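Local coordinates for spore coat polysaccharide biosynthesis protein spsE (Bacillus subtilis, PDB 1VLI) that takes part in making the spore coat polysaccharide, probably as an enzyme of the sialic acid synthase type with N-acylneuraminate-9-phosphate synthase activity, at residues E328-S331 against E332-A336; T369-V372 against W373-L377; F262-N265 against P266-K270; K253-G257 against A258-F262; L129-S132 against T133-A137. One frame throughout, in Å; residues are numbered along the deposited sequence.

All five contacts are local and fall into two groups. Contacts 1 and 2 lie in the SAF (antifreeze-like) domain, their centres about 13 Å apart, and share a hydrophobic patch in which Phe330 and Ile335 meet Ile376 and Ile371. Contacts 3, 4 and 5 belong to the NeuB barrel. Contact 4 lies in the loop after strand 244-248, and contact 3 carries that loop into helix 266-285, with Phe262 common to both. Contacts 4 and 5 lie at the surface, whereas the others are partly buried. Asn334, Asn265 and Thr133 bring side-chain hydrogen bonds to contacts 1, 3 and 5; contact 4 relies on CH-pi and CA-H...O approaches, contact 2 on one backbone bond and a weak carboxylate one.

Contact 1: residues E328-S331 against E332-A336; sequences EAFS and EDNIA
Asn334 turns its amide back onto residues 328-331 and uses both ends of it. Its ND2 gives one hydrogen to the backbone oxygen Ala329 O (3.2 Å), nearly straight at 171° and in the plane of that carbonyl. A second goes to the carboxylate oxygen Glu328 OE2, 2.9 Å from Asn334 ND2; this bond is more bent, and the donor arrives from above the carboxylate plane. Both acceptors lie in the plane of the amide itself, so the two bonds together fix its rotation. The amide oxygen is used as well, since Ser331 N donates to Asn334 OD1 at 2.8 Å. A chi1 of 54°, which sets CG between the backbone N and carbonyl carbon of Asn334, folds the short side chain back to reach all three partners. Glu328 OE1, the other carboxylate oxygen, accepts from Gln325 N. This tight turn leads into strand 335-338 of the SAF domain, where the strand pairs antiparallel with strand 317-320. The carbonyl of Ser331 closes the turn by accepting twice: Asn334 N comes to Ser331 O at 2.9 Å from well above the carbonyl plane, and Ile335 N reaches the same oxygen at 3.1 Å almost along the C=O axis. Apart from the polar network, Phe330 and Ile335 make the apolar part of the contact, with Phe330 CD1 3.9 Å from Ile335 CG2. Asn334 OD1 lies at the edge of the Phe330 ring, near its plane, while Ile335 continues onto Phe352 and Leu355 of helix 352-356.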
loop_
_atom_site.group_PDB
_atom_site.type_symbol
_atom_site.label_atom_id
_atom_site.label_comp_id
_atom_site.label_asym_id
_atom_site.label_seq_id
_atom_site.Cartn_x
_atom_site.Cartn_y
_atom_site.Cartn_z
ATOM N N GLU A 328 15.461 23.514 22.025
ATOM C CA GLU A 328 14.464 23.867 21.020
ATOM C C GLU A 328 13.262 22.883 20.951
ATOM O O GLU A 328 13.421 21.648 20.880
ATOM C CB GLU A 328 15.166 24.032 19.662
ATOM C CG GLU A 328 14.315 24.564 18.515
ATOM C CD GLU A 328 14.985 24.384 17.156
ATOM O OE1 GLU A 328 16.269 24.379 17.138
ATOM O OE2 GLU A 328 14.223 24.251 16.098
ATOM N N ALA A 329 12.055 23.452 20.980
ATOM C CA ALA A 329 10.822 22.686 20.867
ATOM C C ALA A 329 10.822 21.916 19.531
ATOM O O ALA A 329 11.322 22.418 18.527
ATOM C CB ALA A 329 9.606 23.611 20.978
ATOM N N PHE A 330 10.329 20.680 19.547
ATOM C CA PHE A 330 10.165 19.891 18.346
ATOM C C PHE A 330 8.856 20.330 17.778
ATOM O O PHE A 330 7.914 20.588 18.539
ATOM C CB PHE A 330 10.021 18.438 18.688
ATOM C CG PHE A 330 11.290 17.778 19.069
ATOM C CD1 PHE A 330 12.284 17.559 18.120
ATOM C CD2 PHE A 330 11.483 17.318 20.372
ATOM C CE1 PHE A 330 13.461 16.912 18.462
ATOM C CE2 PHE A 330 12.664 16.687 20.723
ATOM C CZ PHE A 330 13.658 16.480 19.768
ATOM N N SER A 331 8.787 20.405 16.455
ATOM C CA SER A 331 7.541 20.755 15.799
ATOM C C SER A 331 7.483 20.220 14.376
ATOM O O SER A 331 8.503 19.785 13.816
ATOM C CB SER A 331 7.358 22.268 15.811
ATOM O OG SER A 331 8.145 22.862 14.799
ATOM N N GLU A 332 6.271 20.224 13.820
ATOM C CA GLU A 332 5.991 20.009 12.396
ATOM C C GLU A 332 7.066 20.652 11.488
ATOM O O GLU A 332 7.284 20.210 10.367
ATOM C CB GLU A 332 4.633 20.662 12.101
ATOM C CG GLU A 332 3.730 19.987 11.074
ATOM C CD GLU A 332 2.958 18.786 11.628
ATOM O OE1 GLU A 332 2.498 18.834 12.794
ATOM O OE2 GLU A 332 2.801 17.786 10.882
ATOM N N ASP A 333 7.747 21.682 11.980
ATOM C CA ASP A 333 8.741 22.396 11.192
ATOM C C ASP A 333 10.193 21.928 11.242
ATOM O O ASP A 333 10.987 22.350 10.407
ATOM C CB ASP A 333 8.690 23.884 11.533
ATOM C CG ASP A 333 7.383 24.515 11.116
ATOM O OD1 ASP A 333 6.769 24.065 10.117
ATOM O OD2 ASP A 333 6.879 25.455 11.744
ATOM N N ASN A 334 10.552 21.083 12.202
ATOM C CA ASN A 334 11.923 20.575 12.247
ATOM C C ASN A 334 12.056 19.048 12.311
ATOM O O ASN A 334 13.157 18.510 12.153
ATOM C CB ASN A 334 12.739 21.250 13.357
ATOM C CG ASN A 334 12.071 21.163 14.711
ATOM O OD1 ASN A 334 11.206 20.297 14.973
ATOM N ND2 ASN A 334 12.457 22.061 15.586
ATOM N N ILE A 335 10.945 18.354 12.521
ATOM C CA ILE A 335 10.953 16.901 12.395
ATOM C C ILE A 335 9.798 16.400 11.521
ATOM O O ILE A 335 8.748 17.053 11.445
ATOM C CB ILE A 335 10.950 16.186 13.793
ATOM C CG1 ILE A 335 9.840 16.732 14.703
ATOM C CG2 ILE A 335 12.328 16.281 14.462
ATOM C CD1 ILE A 335 9.372 15.734 15.737
ATOM N N ALA A 336 9.995 15.232 10.891
ATOM C CA ALA A 336 8.974 14.637 10.038
ATOM C C ALA A 336 9.034 13.118 10.068
ATOM O O ALA A 336 10.065 12.540 10.400
ATOM C CB ALA A 336 9.074 15.161 8.595
#

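Contact 2: residues T369-V372 against W373-L377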
loop_
_atom_site.group_PDB
_atom_site.type_symbol
_atom_site.label_atom_id
_atom_site.label_comp_id
_atom_site.label_asym_id
_atom_site.label_seq_id
_atom_site.Cartn_x
_atom_site.Cartn_y
_atom_site.Cartn_z
ATOM N N THR A 369 18.821 13.494 10.313
ATOM C CA THR A 369 19.253 12.449 11.213
ATOM C C THR A 369 18.018 11.892 11.893
ATOM O O THR A 369 17.111 12.647 12.261
ATOM C CB THR A 369 20.222 13.056 12.230
ATOM O OG1 THR A 369 21.181 13.834 11.508
ATOM C CG2 THR A 369 21.074 11.977 12.917
ATOM N N GLY A 370 17.953 10.571 12.020
ATOM C CA GLY A 370 16.864 9.988 12.747
ATOM C C GLY A 370 16.993 10.269 14.230
ATOM O O GLY A 370 18.077 10.096 14.818
ATOM N N ILE A 371 15.868 10.675 14.823
ATOM C CA ILE A 371 15.745 10.921 16.253
ATOM C C ILE A 371 15.953 9.643 17.030
ATOM O O ILE A 371 15.554 8.582 16.618
ATOM C CB ILE A 371 14.364 11.485 16.597
ATOM C CG1 ILE A 371 14.105 12.766 15.817
ATOM C CG2 ILE A 371 14.272 11.800 18.100
ATOM C CD1 ILE A 371 14.939 13.892 16.276
ATOM N N VAL A 372 16.515 9.801 18.207
ATOM C CA VAL A 372 17.045 8.748 19.019
ATOM C C VAL A 372 16.705 9.188 20.464
ATOM O O VAL A 372 16.359 10.349 20.686
ATOM C CB VAL A 372 18.563 8.686 18.720
ATOM C CG1 VAL A 372 19.401 9.164 19.871
ATOM C CG2 VAL A 372 18.980 7.338 18.122
ATOM N N TRP A 373 16.754 8.279 21.434
ATOM C CA TRP A 373 16.286 8.604 22.788
ATOM C C TRP A 373 17.187 9.597 23.475
ATOM O O TRP A 373 16.734 10.458 24.239
ATOM C CB TRP A 373 16.140 7.342 23.640
ATOM C CG TRP A 373 14.898 6.599 23.328
ATOM C CD1 TRP A 373 14.802 5.381 22.716
ATOM C CD2 TRP A 373 13.548 7.035 23.571
ATOM N NE1 TRP A 373 13.475 5.032 22.565
ATOM C CE2 TRP A 373 12.686 6.030 23.083
ATOM C CE3 TRP A 373 12.978 8.189 24.138
ATOM C CZ2 TRP A 373 11.291 6.124 23.174
ATOM C CZ3 TRP A 373 11.580 8.289 24.202
ATOM C CH2 TRP A 373 10.766 7.266 23.725
ATOM N N ASP A 374 18.474 9.498 23.183
ATOM C CA ASP A 374 19.442 10.384 23.777
ATOM C C ASP A 374 19.252 11.842 23.394
ATOM O O ASP A 374 19.825 12.716 24.036
ATOM C CB ASP A 374 20.835 9.923 23.409
ATOM C CG ASP A 374 21.334 8.805 24.308
ATOM O OD1 ASP A 374 20.629 8.382 25.258
ATOM O OD2 ASP A 374 22.443 8.282 24.126
ATOM N N ASP A 375 18.453 12.099 22.357
ATOM C CA ASP A 375 18.169 13.454 21.905
ATOM C C ASP A 375 17.094 14.065 22.784
ATOM O O ASP A 375 16.956 15.274 22.812
ATOM C CB ASP A 375 17.686 13.461 20.432
ATOM C CG ASP A 375 18.758 12.956 19.444
ATOM O OD1 ASP A 375 19.957 13.153 19.755
ATOM O OD2 ASP A 375 18.507 12.353 18.349
ATOM N N ILE A 376 16.322 13.226 23.483
ATOM C CA ILE A 376 15.169 13.710 24.271
ATOM C C ILE A 376 15.224 13.457 25.773
ATOM O O ILE A 376 14.519 14.139 26.525
ATOM C CB ILE A 376 13.810 13.227 23.696
ATOM C CG1 ILE A 376 13.853 11.777 23.284
ATOM C CG2 ILE A 376 13.422 14.021 22.437
ATOM C CD1 ILE A 376 13.011 11.527 22.070
ATOM N N LEU A 377 16.078 12.523 26.206
ATOM C CA LEU A 377 16.181 12.148 27.614
ATOM C C LEU A 377 17.389 12.749 28.335
ATOM O O LEU A 377 18.542 12.689 27.860
ATOM C CB LEU A 377 16.130 10.626 27.772
ATOM C CG LEU A 377 14.802 10.005 27.324
ATOM C CD1 LEU A 377 14.913 8.494 27.278
ATOM C CD2 LEU A 377 13.609 10.458 28.204
#
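A chi1 of -64° turns the Asp375 carboxylate back beside Val372, while in Ile376 a chi1 of 43° helps bring CD1 to Ile371 and the Val372 carbonyl. Both groups sit on a single helix-like turn of the SAF domain, residues 373-375 having helical backbone angles, close to the C-terminal end of the modelled chain. It comes just after an extended run whose Thr369 and Ile371 bond through their backbones to Thr320 and Ile318. The turn is closed by Asp375 N, which donates to Val372 O at 3.2 Å from above the carbonyl plane. In the reverse direction Val372 N offers a weak, bent bond to Asp375 OD2, also 3.2 Å long, so the two residues face each other through backbone and side chain alike. The stronger partner of this carboxylate lies outside the turn: Asp375 OD1 forms a salt bridge with Arg363, which probably fixes the acid more firmly than the weak bond does. One branch of Val372 covers the carboxylate, with CG1 3.6 Å from Asp375 OD2, and the same methyl lies 3.9 Å from Asp374 CB. Further round, Trp373 O accepts from both Ile376 N and Leu377 N, each at 2.9 Å, which extends the winding past the first bond. The indole of Trp373 has its partner outside the turn, meeting Phe351 edge-to-face. The two isoleucines cross at about a right angle, methyl against methyl, with Ile371 CG2 4.2 Å from Ile376 CD1.

Contact 3: residues F262-N265 against P266-K270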
loop_
_atom_site.group_PDB
_atom_site.type_symbol
_atom_site.label_atom_id
_atom_site.label_comp_id
_atom_site.label_asym_id
_atom_site.label_seq_id
_atom_site.Cartn_x
_atom_site.Cartn_y
_atom_site.Cartn_z
ATOM N N PHE A 262 7.970 -8.367 -15.672
ATOM C CA PHE A 262 7.402 -9.357 -14.768
ATOM C C PHE A 262 5.890 -9.169 -14.506
ATOM O O PHE A 262 5.272 -9.989 -13.817
ATOM C CB PHE A 262 8.231 -9.413 -13.470
ATOM C CG PHE A 262 9.700 -9.768 -13.690
ATOM C CD1 PHE A 262 10.075 -11.055 -14.127
ATOM C CD2 PHE A 262 10.707 -8.823 -13.446
ATOM C CE1 PHE A 262 11.435 -11.394 -14.326
ATOM C CE2 PHE A 262 12.073 -9.150 -13.640
ATOM C CZ PHE A 262 12.434 -10.438 -14.081
ATOM N N ALA A 263 5.302 -8.107 -15.068
ATOM C CA ALA A 263 3.863 -7.875 -14.973
ATOM C C ALA A 263 3.137 -8.778 -15.953
ATOM O O ALA A 263 3.725 -9.262 -16.921
ATOM C CB ALA A 263 3.537 -6.415 -15.262
ATOM N N LEU A 264 1.858 -9.023 -15.709
ATOM C CA LEU A 264 1.061 -9.801 -16.651
ATOM C C LEU A 264 0.673 -8.928 -17.849
ATOM O O LEU A 264 0.413 -7.730 -17.680
ATOM C CB LEU A 264 -0.195 -10.329 -15.970
ATOM C CG LEU A 264 0.047 -11.197 -14.737
ATOM C CD1 LEU A 264 -1.262 -11.862 -14.358
ATOM C CD2 LEU A 264 1.140 -12.246 -15.029
ATOM N N ASN A 265 0.651 -9.518 -19.049
ATOM C CA ASN A 265 0.103 -8.831 -20.215
ATOM C C ASN A 265 -1.431 -8.938 -20.192
ATOM O O ASN A 265 -1.977 -9.589 -19.305
ATOM C CB ASN A 265 0.729 -9.346 -21.513
ATOM C CG ASN A 265 0.396 -10.798 -21.806
ATOM O OD1 ASN A 265 -0.738 -11.266 -21.608
ATOM N ND2 ASN A 265 1.384 -11.521 -22.324
ATOM N N PRO A 266 -2.137 -8.266 -21.096
ATOM C CA PRO A 266 -3.600 -8.270 -21.060
ATOM C C PRO A 266 -4.257 -9.633 -21.071
ATOM O O PRO A 266 -5.278 -9.790 -20.414
ATOM C CB PRO A 266 -3.976 -7.497 -22.317
ATOM C CG PRO A 266 -2.837 -6.527 -22.450
ATOM C CD PRO A 266 -1.630 -7.373 -22.157
ATOM N N ASP A 267 -3.693 -10.583 -21.824
ATOM C CA ASP A 267 -4.214 -11.941 -21.916
ATOM C C ASP A 267 -4.079 -12.685 -20.605
ATOM O O ASP A 267 -5.043 -13.283 -20.110
ATOM C CB ASP A 267 -3.461 -12.733 -22.978
ATOM C CG ASP A 267 -3.658 -12.178 -24.342
ATOM O OD1 ASP A 267 -3.108 -11.080 -24.612
ATOM O OD2 ASP A 267 -4.346 -12.759 -25.200
ATOM N N GLU A 268 -2.860 -12.670 -20.076
ATOM C CA GLU A 268 -2.575 -13.259 -18.789
ATOM C C GLU A 268 -3.437 -12.635 -17.672
ATOM O O GLU A 268 -3.819 -13.341 -16.738
ATOM C CB GLU A 268 -1.088 -13.127 -18.466
ATOM C CG GLU A 268 -0.157 -13.682 -19.533
ATOM C CD GLU A 268 1.309 -13.457 -19.197
ATOM O OE1 GLU A 268 1.702 -12.288 -18.938
ATOM O OE2 GLU A 268 2.072 -14.449 -19.189
ATOM N N LEU A 269 -3.755 -11.338 -17.774
ATOM C CA LEU A 269 -4.616 -10.675 -16.781
ATOM C C LEU A 269 -6.014 -11.269 -16.811
ATOM O O LEU A 269 -6.511 -11.693 -15.760
ATOM C CB LEU A 269 -4.671 -9.140 -16.970
ATOM C CG LEU A 269 -5.366 -8.318 -15.857
ATOM C CD1 LEU A 269 -4.617 -8.341 -14.501
ATOM C CD2 LEU A 269 -5.620 -6.868 -16.266
ATOM N N LYS A 270 -6.624 -11.311 -18.005
ATOM C CA LYS A 270 -7.916 -11.992 -18.253
ATOM C C LYS A 270 -7.902 -13.447 -17.759
ATOM O O LYS A 270 -8.876 -13.932 -17.177
ATOM C CB LYS A 270 -8.265 -11.943 -19.746
ATOM C CG LYS A 270 -9.692 -12.381 -20.118
#
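Asn265 and Glu268 trade bonds across the first turn of helix 266-285, forming a capping box. The amide oxygen Asn265 OD1 receives Glu268 N at 3.0 Å in an almost straight bond (176°), and Glu268 OE1 returns the grip by accepting Asn265 N at 3.0 Å on its anti lone pair. From a chi1 of -54° the glutamate chain runs out extended, which carries the carboxylate back past the amide to that N-H. The first backbone bond of the helix, Leu269 N to Asn265 O at 2.9 Å, completes the tight part. Leu264 packs against the same glutamate, its CB 3.9 Å from Glu268 CB, and also touches Lys247 of strand 244-248. Pro266 and Leu269 rest on Ala52 and Ala56, respectively, of helix 43-56, a neighbouring helix of the TIM barrel. The opposite character appears at Asp267, which is exposed and whose side chain approaches the cap by CB, 3.4 Å from Asn265 OD1. The two acids, Asp267 and Glu268, both in the first turn, would probably interact favourably with the helix dipole.

Contact 4: residues K253-G257 against A258-F262; sequences KNLPG and ADHSF
His260 and Lys253, with Gly257 between them along the chain, carry most of this loop contact. Leu255 covers one face of the His260 imidazole, its CB 3.7 Å from the ring centroid and only 8° off the normal, a CH-pi contact over the middle of the ring. Its CD1 reaches further across, to 3.8 Å from His260 CE1. The edge of the ring is met in plane by Gly257 CA, which lies 3.9 Å from His260 CD2. Both ring nitrogens have partners beyond the loop: ND1 is hydrogen-bonded to Thr250 OG1 and NE2 to Asp40 OD1. With two bonds and a covered face, the rotation of the imidazole is set from several directions. Lys253 joins the other end of the loop mainly through its backbone. Ser261 CA approaches Lys253 O at 3.3 Å, and Lys253 CA approaches His260 O at 3.6 Å, a reciprocal pair of CA-H...O contacts where the two ends of the loop come side by side. The lysine chain bends at chi3 and chi4 (75° and 64°), which carries NZ alongside the backbone of Ser261 and Phe262 to a hydrogen bond with Ala263 O; its ion pair with Glu268 is long and weak. The side chain of Asp259, on the same loop, comes within about 7 Å of the zinc ion held by His226 and His248. A loop following the eighth strand of a TIM barrel and bordering its metal site is typical of the catalytic end of this fold.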
loop_
_atom_site.group_PDB
_atom_site.type_symbol
_atom_site.label_atom_id
_atom_site.label_comp_id
_atom_site.label_asym_id
_atom_site.label_seq_id
_atom_site.Cartn_x
_atom_site.Cartn_y
_atom_site.Cartn_z
ATOM N N LYS A 253 4.923 -7.009 -22.235
ATOM C CA LYS A 253 5.964 -7.441 -21.278
ATOM C C LYS A 253 7.400 -7.132 -21.720
ATOM O O LYS A 253 8.329 -7.135 -20.904
ATOM C CB LYS A 253 5.831 -8.940 -20.981
ATOM C CG LYS A 253 4.587 -9.325 -20.184
ATOM C CD LYS A 253 4.277 -10.824 -20.261
ATOM C CE LYS A 253 5.215 -11.670 -19.408
ATOM N NZ LYS A 253 5.079 -11.384 -17.956
ATOM N N ASN A 254 7.579 -6.877 -23.013
ATOM C CA ASN A 254 8.913 -6.667 -23.565
ATOM C C ASN A 254 9.340 -5.198 -23.604
ATOM O O ASN A 254 10.491 -4.907 -23.938
ATOM C CB ASN A 254 9.059 -7.337 -24.943
ATOM C CG ASN A 254 8.953 -8.859 -24.868
ATOM O OD1 ASN A 254 8.203 -9.472 -25.628
ATOM N ND2 ASN A 254 9.690 -9.473 -23.936
ATOM N N LEU A 255 8.425 -4.289 -23.250
ATOM C CA LEU A 255 8.742 -2.856 -23.133
ATOM C C LEU A 255 9.907 -2.657 -22.155
ATOM O O LEU A 255 10.003 -3.397 -21.172
ATOM C CB LEU A 255 7.499 -2.046 -22.728
ATOM C CG LEU A 255 6.437 -1.848 -23.829
ATOM C CD1 LEU A 255 5.097 -1.412 -23.263
ATOM C CD2 LEU A 255 6.901 -0.873 -24.909
ATOM N N PRO A 256 10.815 -1.718 -22.450
ATOM C CA PRO A 256 12.025 -1.517 -21.624
ATOM C C PRO A 256 11.654 -1.236 -20.169
ATOM O O PRO A 256 11.214 -0.144 -19.829
ATOM C CB PRO A 256 12.727 -0.327 -22.281
ATOM C CG PRO A 256 11.695 0.287 -23.210
ATOM C CD PRO A 256 10.762 -0.804 -23.604
ATOM N N GLY A 257 11.856 -2.247 -19.330
ATOM C CA GLY A 257 11.066 -2.450 -18.114
ATOM C C GLY A 257 11.001 -1.376 -17.052
ATOM O O GLY A 257 11.901 -1.287 -16.218
ATOM N N ALA A 258 9.934 -0.571 -17.073
ATOM C CA ALA A 258 9.484 0.162 -15.877
ATOM C C ALA A 258 9.192 -0.885 -14.774
ATOM O O ALA A 258 10.057 -1.155 -13.942
ATOM C CB ALA A 258 8.256 1.020 -16.192
ATOM N N ASP A 259 8.001 -1.489 -14.785
ATOM C CA ASP A 259 7.764 -2.782 -14.112
ATOM C C ASP A 259 7.207 -3.755 -15.136
ATOM O O ASP A 259 6.297 -4.517 -14.831
ATOM C CB ASP A 259 6.732 -2.659 -12.986
ATOM C CG ASP A 259 7.211 -1.793 -11.832
ATOM O OD1 ASP A 259 7.895 -2.318 -10.915
ATOM O OD2 ASP A 259 6.917 -0.578 -11.748
ATOM N N HIS A 260 7.737 -3.720 -16.354
ATOM C CA HIS A 260 7.071 -4.348 -17.492
ATOM C C HIS A 260 7.299 -5.835 -17.565
ATOM O O HIS A 260 6.372 -6.606 -17.819
ATOM C CB HIS A 260 7.529 -3.707 -18.805
ATOM C CG HIS A 260 6.953 -2.352 -19.047
ATOM N ND1 HIS A 260 5.630 -2.154 -19.376
ATOM C CD2 HIS A 260 7.519 -1.125 -19.018
ATOM C CE1 HIS A 260 5.402 -0.863 -19.526
ATOM N NE2 HIS A 260 6.533 -0.216 -19.313
ATOM N N SER A 261 8.549 -6.220 -17.344
ATOM C CA SER A 261 9.041 -7.564 -17.671
ATOM C C SER A 261 8.350 -8.680 -16.907
ATOM O O SER A 261 8.163 -9.794 -17.434
ATOM C CB SER A 261 10.553 -7.637 -17.437
ATOM O OG SER A 261 10.887 -7.031 -16.203
ATOM N N PHE A 262 7.970 -8.367 -15.672
ATOM C CA PHE A 262 7.402 -9.357 -14.768
ATOM C C PHE A 262 5.890 -9.169 -14.506
ATOM O O PHE A 262 5.272 -9.989 -13.817
ATOM C CB PHE A 262 8.231 -9.413 -13.470
ATOM C CG PHE A 262 9.700 -9.768 -13.690
ATOM C CD1 PHE A 262 10.075 -11.055 -14.127
ATOM C CD2 PHE A 262 10.707 -8.823 -13.446
ATOM C CE1 PHE A 262 11.435 -11.394 -14.326
ATOM C CE2 PHE A 262 12.073 -9.150 -13.640
ATOM C CZ PHE A 262 12.434 -10.438 -14.081
#

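Contact 5: residues L129-S132 against T133-A137; sequences LLQS and TSPSA
The flat peptide carbonyl of Leu130 is approached by Thr133 from two directions. In its plane, on a lone pair, lies Thr133 OG1, whose hydroxyl donates to Leu130 O at 2.7 Å; well above the plane is Thr133 N, which donates to the same oxygen at 2.9 Å. A chi1 of 69° tucks the Thr133 hydroxyl in beside its own backbone, which leaves the hydroxyl and the N-H both able to reach Leu130 O. The pyrrolidine ring of Pro135 closes on the same group, with CD 3.2 Å from Leu130 O. A second flat group, the amide of Gln131, comes to this ring by its oxygen: Gln131 OE1 is 3.6 Å from Pro135 CD, the two side chains crossing at about a right angle. The glutamine chain bends at chi2, and this turns the amide toward the proline. Apolar packing adds to the hold, since Leu130 CG stands 3.9 Å from Pro135 CB, and the leucine continues inward onto Val121 and Phe138. A step further along the chain, Ser134 N donates to Gln131 O at 2.9 Å, again from above the carbonyl plane, which closes a type I beta turn from Gln131 to Ser134. The hydroxyl Ser132 OG donates to Leu129 O at 2.6 Å, so a side chain helps satisfy another carbonyl near the C-terminal end of helix 124-131. Ser134 has left-handed backbone angles (phi 55°, psi 61°) and Pro135, with no N-H to donate, follows; the chain then heads for strand 138-140 in a helix-to-strand connection of the TIM barrel.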
loop_
_atom_site.group_PDB
_atom_site.type_symbol
_atom_site.label_atom_id
_atom_site.label_comp_id
_atom_site.label_asym_id
_atom_site.label_seq_id
_atom_site.Cartn_x
_atom_site.Cartn_y
_atom_site.Cartn_z
ATOM N N LEU A 129 -4.584 15.707 -1.992
ATOM C CA LEU A 129 -4.683 15.735 -3.425
ATOM C C LEU A 129 -5.627 14.662 -3.922
ATOM O O LEU A 129 -6.562 14.975 -4.671
ATOM C CB LEU A 129 -3.289 15.676 -4.061
ATOM C CG LEU A 129 -2.543 17.021 -3.926
ATOM C CD1 LEU A 129 -1.090 16.940 -4.357
ATOM C CD2 LEU A 129 -3.281 18.116 -4.710
ATOM N N LEU A 130 -5.428 13.422 -3.463
ATOM C CA LEU A 130 -6.302 12.308 -3.806
ATOM C C LEU A 130 -7.729 12.561 -3.314
ATOM O O LEU A 130 -8.711 12.295 -4.022
ATOM C CB LEU A 130 -5.758 10.993 -3.225
ATOM C CG LEU A 130 -6.422 9.709 -3.681
ATOM C CD1 LEU A 130 -6.482 9.603 -5.183
ATOM C CD2 LEU A 130 -5.714 8.467 -3.095
ATOM N N GLN A 131 -7.846 13.099 -2.112
ATOM C CA GLN A 131 -9.149 13.374 -1.543
ATOM C C GLN A 131 -9.930 14.277 -2.508
ATOM O O GLN A 131 -11.130 14.095 -2.697
ATOM C CB GLN A 131 -9.009 14.041 -0.163
ATOM C CG GLN A 131 -10.324 14.440 0.514
ATOM C CD GLN A 131 -11.256 13.262 0.847
ATOM O OE1 GLN A 131 -11.050 12.126 0.418
ATOM N NE2 GLN A 131 -12.279 13.546 1.628
ATOM N N SER A 132 -9.244 15.227 -3.136
ATOM C CA SER A 132 -9.940 16.228 -3.921
ATOM C C SER A 132 -10.556 15.617 -5.170
ATOM O O SER A 132 -11.327 16.267 -5.837
ATOM C CB SER A 132 -9.021 17.397 -4.252
ATOM O OG SER A 132 -8.035 17.023 -5.197
ATOM N N THR A 133 -10.252 14.346 -5.452
ATOM C CA THR A 133 -10.884 13.633 -6.565
ATOM C C THR A 133 -12.000 12.671 -6.117
ATOM O O THR A 133 -12.439 11.858 -6.921
ATOM C CB THR A 133 -9.846 12.814 -7.369
ATOM O OG1 THR A 133 -9.360 11.717 -6.576
ATOM C CG2 THR A 133 -8.620 13.620 -7.656
ATOM N N SER A 134 -12.445 12.744 -4.853
ATOM C CA SER A 134 -13.462 11.824 -4.289
ATOM C C SER A 134 -13.089 10.346 -4.438
ATOM O O SER A 134 -13.839 9.597 -5.055
ATOM C CB SER A 134 -14.852 12.046 -4.929
ATOM O OG SER A 134 -15.341 13.348 -4.680
ATOM N N PRO A 135 -11.977 9.902 -3.853
ATOM C CA PRO A 135 -11.505 8.529 -4.078
ATOM C C PRO A 135 -12.503 7.479 -3.525
ATOM O O PRO A 135 -13.304 7.825 -2.648
ATOM C CB PRO A 135 -10.159 8.496 -3.321
ATOM C CG PRO A 135 -10.292 9.477 -2.279
ATOM C CD PRO A 135 -11.142 10.615 -2.876
ATOM N N SER A 136 -12.484 6.245 -4.042
ATOM C CA SER A 136 -13.313 5.148 -3.490
ATOM C C SER A 136 -12.640 4.413 -2.313
ATOM O O SER A 136 -13.281 3.650 -1.591
ATOM C CB SER A 136 -13.664 4.123 -4.578
ATOM O OG SER A 136 -14.277 4.739 -5.718
ATOM N N ALA A 137 -11.350 4.649 -2.118
ATOM C CA ALA A 137 -10.584 3.960 -1.083
ATOM C C ALA A 137 -9.230 4.568 -1.150
ATOM O O ALA A 137 -8.857 5.164 -2.188
ATOM C CB ALA A 137 -10.496 2.457 -1.341
#